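Local coordinates for glyoxalase family protein (Listeria monocytogenes, PDB 2P7Q) that catalyses the hydration of the antibiotic fosfomycin and so confers resistance to it, probably with manganese(II) as its cofactor, at residues 24-29 / 107-112. The protein carries 1 engineered substitution. Residues are numbered along the deposited sequence; the frame is centred on the assembly and turned at random.
With GG6 ([(1S,2S)-1,2-dihydroxypropyl]phosphonic acid), chain H.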
# COMPACT_ATOMS: atom_id res chain seq x y z
N ASN A 24 7.13 16.44 5.94
CA ASN A 24 7.46 16.61 7.35
C ASN A 24 7.70 15.27 8.05
O ASN A 24 8.76 15.04 8.63
CB ASN A 24 6.34 17.35 8.10
CG ASN A 24 6.37 18.85 7.88
OD1 ASN A 24 7.34 19.40 7.36
ND2 ASN A 24 5.31 19.53 8.29
N ILE A 25 6.71 14.39 7.98
CA ILE A 25 6.80 13.09 8.62
C ILE A 25 7.75 12.09 7.98
O ILE A 25 8.66 11.57 8.63
CB ILE A 25 5.40 12.46 8.71
CG1 ILE A 25 4.47 13.42 9.46
CG2 ILE A 25 5.46 11.12 9.42
CD1 ILE A 25 3.05 12.94 9.61
N PHE A 26 7.56 11.82 6.69
CA PHE A 26 8.38 10.85 5.99
C PHE A 26 9.62 11.37 5.27
O PHE A 26 10.24 10.62 4.53
CB PHE A 26 7.53 10.09 4.98
CG PHE A 26 6.26 9.52 5.55
CD1 PHE A 26 5.09 10.28 5.55
CD2 PHE A 26 6.22 8.24 6.06
CE1 PHE A 26 3.90 9.76 6.06
CE2 PHE A 26 5.03 7.71 6.56
CZ PHE A 26 3.87 8.47 6.56
N ASN A 27 9.98 12.63 5.47
CA ASN A 27 11.15 13.17 4.78
C ASN A 27 10.99 12.87 3.29
O ASN A 27 11.96 12.60 2.59
CB ASN A 27 12.44 12.50 5.29
CG ASN A 27 12.80 12.89 6.72
OD1 ASN A 27 12.01 12.74 7.65
ND2 ASN A 27 14.02 13.39 6.91
N ALA A 28 9.74 12.91 2.80
CA ALA A 28 9.46 12.61 1.40
C ALA A 28 10.16 13.54 0.42
O ALA A 28 10.09 14.77 0.55
CB ALA A 28 7.96 12.62 1.15
N GLU A 29 10.83 12.95 -0.57
CA GLU A 29 11.56 13.71 -1.57
C GLU A 29 10.72 13.92 -2.81
O GLU A 29 10.61 13.01 -3.65
CB GLU A 29 12.84 12.96 -1.97
CG GLU A 29 13.69 13.67 -3.02
CD GLU A 29 14.80 12.80 -3.59
OE1 GLU A 29 15.25 11.85 -2.89
OE2 GLU A 29 15.23 13.07 -4.73
N ILE A 107 3.21 2.43 15.26
CA ILE A 107 2.54 3.72 15.40
C ILE A 107 1.56 3.81 14.24
O ILE A 107 1.95 3.72 13.08
CB ILE A 107 3.51 4.93 15.26
CG1 ILE A 107 4.58 4.92 16.34
CG2 ILE A 107 2.73 6.23 15.35
CD1 ILE A 107 5.67 5.96 16.10
N TYR A 108 0.28 3.98 14.54
CA TYR A 108 -0.72 4.10 13.49
C TYR A 108 -1.26 5.52 13.50
O TYR A 108 -1.35 6.15 14.55
CB TYR A 108 -1.86 3.09 13.71
CG TYR A 108 -1.56 1.69 13.20
CD1 TYR A 108 -1.18 0.66 14.07
CD2 TYR A 108 -1.67 1.39 11.84
CE1 TYR A 108 -0.94 -0.64 13.60
CE2 TYR A 108 -1.43 0.10 11.36
CZ TYR A 108 -1.07 -0.91 12.24
OH TYR A 108 -0.86 -2.18 11.74
N PHE A 109 -1.63 6.03 12.32
CA PHE A 109 -2.13 7.39 12.22
C PHE A 109 -2.67 7.68 10.83
O PHE A 109 -2.35 6.97 9.88
CB PHE A 109 -0.99 8.36 12.57
CG PHE A 109 0.20 8.24 11.65
CD1 PHE A 109 0.28 8.98 10.48
CD2 PHE A 109 1.25 7.37 11.96
CE1 PHE A 109 1.37 8.87 9.63
CE2 PHE A 109 2.35 7.25 11.12
CZ PHE A 109 2.41 8.00 9.95
N TYR A 110 -3.49 8.72 10.69
CA TYR A 110 -4.03 9.03 9.38
C TYR A 110 -3.41 10.27 8.75
O TYR A 110 -2.66 10.99 9.39
CB TYR A 110 -5.53 9.27 9.44
CG TYR A 110 -6.34 8.15 10.02
CD1 TYR A 110 -6.51 8.03 11.40
CD2 TYR A 110 -6.96 7.20 9.19
CE1 TYR A 110 -7.26 7.02 11.93
CE2 TYR A 110 -7.71 6.18 9.72
CZ TYR A 110 -7.86 6.09 11.09
OH TYR A 110 -8.61 5.10 11.63
N ASP A 111 -3.72 10.50 7.48
CA ASP A 111 -3.27 11.69 6.80
C ASP A 111 -4.54 12.51 6.89
O ASP A 111 -5.29 12.36 7.86
CB ASP A 111 -2.88 11.40 5.35
CG ASP A 111 -4.04 10.90 4.53
OD1 ASP A 111 -3.91 10.87 3.29
OD2 ASP A 111 -5.06 10.51 5.12
N PHE A 112 -4.83 13.35 5.90
CA PHE A 112 -6.04 14.16 5.99
C PHE A 112 -7.17 13.58 5.16
O PHE A 112 -8.28 14.13 5.14
CB PHE A 112 -5.76 15.58 5.52
CG PHE A 112 -4.60 16.21 6.21
CD1 PHE A 112 -3.43 16.50 5.52
CD2 PHE A 112 -4.65 16.47 7.58
CE1 PHE A 112 -2.32 17.02 6.18
CE2 PHE A 112 -3.55 17.00 8.26
CZ PHE A 112 -2.39 17.27 7.56
O1 GG6 H . 1.08 -4.11 11.88
C2 GG6 H . 1.36 -5.50 12.23
C3 GG6 H . 1.99 -5.54 13.67
C1 GG6 H . 0.05 -6.37 12.20
O2 GG6 H . -0.90 -5.89 13.14
P GG6 H . -0.72 -6.39 10.60
O3 GG6 H . 0.26 -6.94 9.53
O4 GG6 H . -1.89 -7.22 10.69
O5 GG6 H . -1.17 -4.92 10.18
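Phe-109, reaching out from strand 106-110, meets Phe-26 and Ile-25 at the C-terminal end of helix 15-26, and no hydrogen bond joins the two segments. The two phenylalanines approach from opposite directions: CZ of Phe-26 lies 3.7 Å from CZ of Phe-109, in the plane of the Phe-109 ring at its edge, while Phe-109 CZ lies obliquely to the Phe-26 ring. The CB of Phe-109 points toward the helix, and a chi1 of 60°, which tucks CG in between its own N and C, carries the ring on until CZ reaches Phe-26 and Ile-25. Ile-25 adds its CG2 branch, 4.4 Å from Phe-109 CZ; the same methyl lies over one face of Phe-26, offset toward the rim, so the branched residue packs against both rings. Flat rings and a branched aliphatic chain suit this buried place because they fill it without polar atoms needing partners. Phe-72 and Phe-117 also meet Phe-26, whereas Ile-86 of helix 79-87 touches both Ile-25 and Phe-109. Tyr-108, just before Phe-109 in the strand, points the other way, and its OH donates a 2.7 Å hydrogen bond to O1 of the bound dihydroxypropylphosphonate, beside the manganese. Such a strand, with one side in a helix-covered hydrophobic core and the other in the metal site, is characteristic of the glyoxalase (vicinal oxygen chelate) fold.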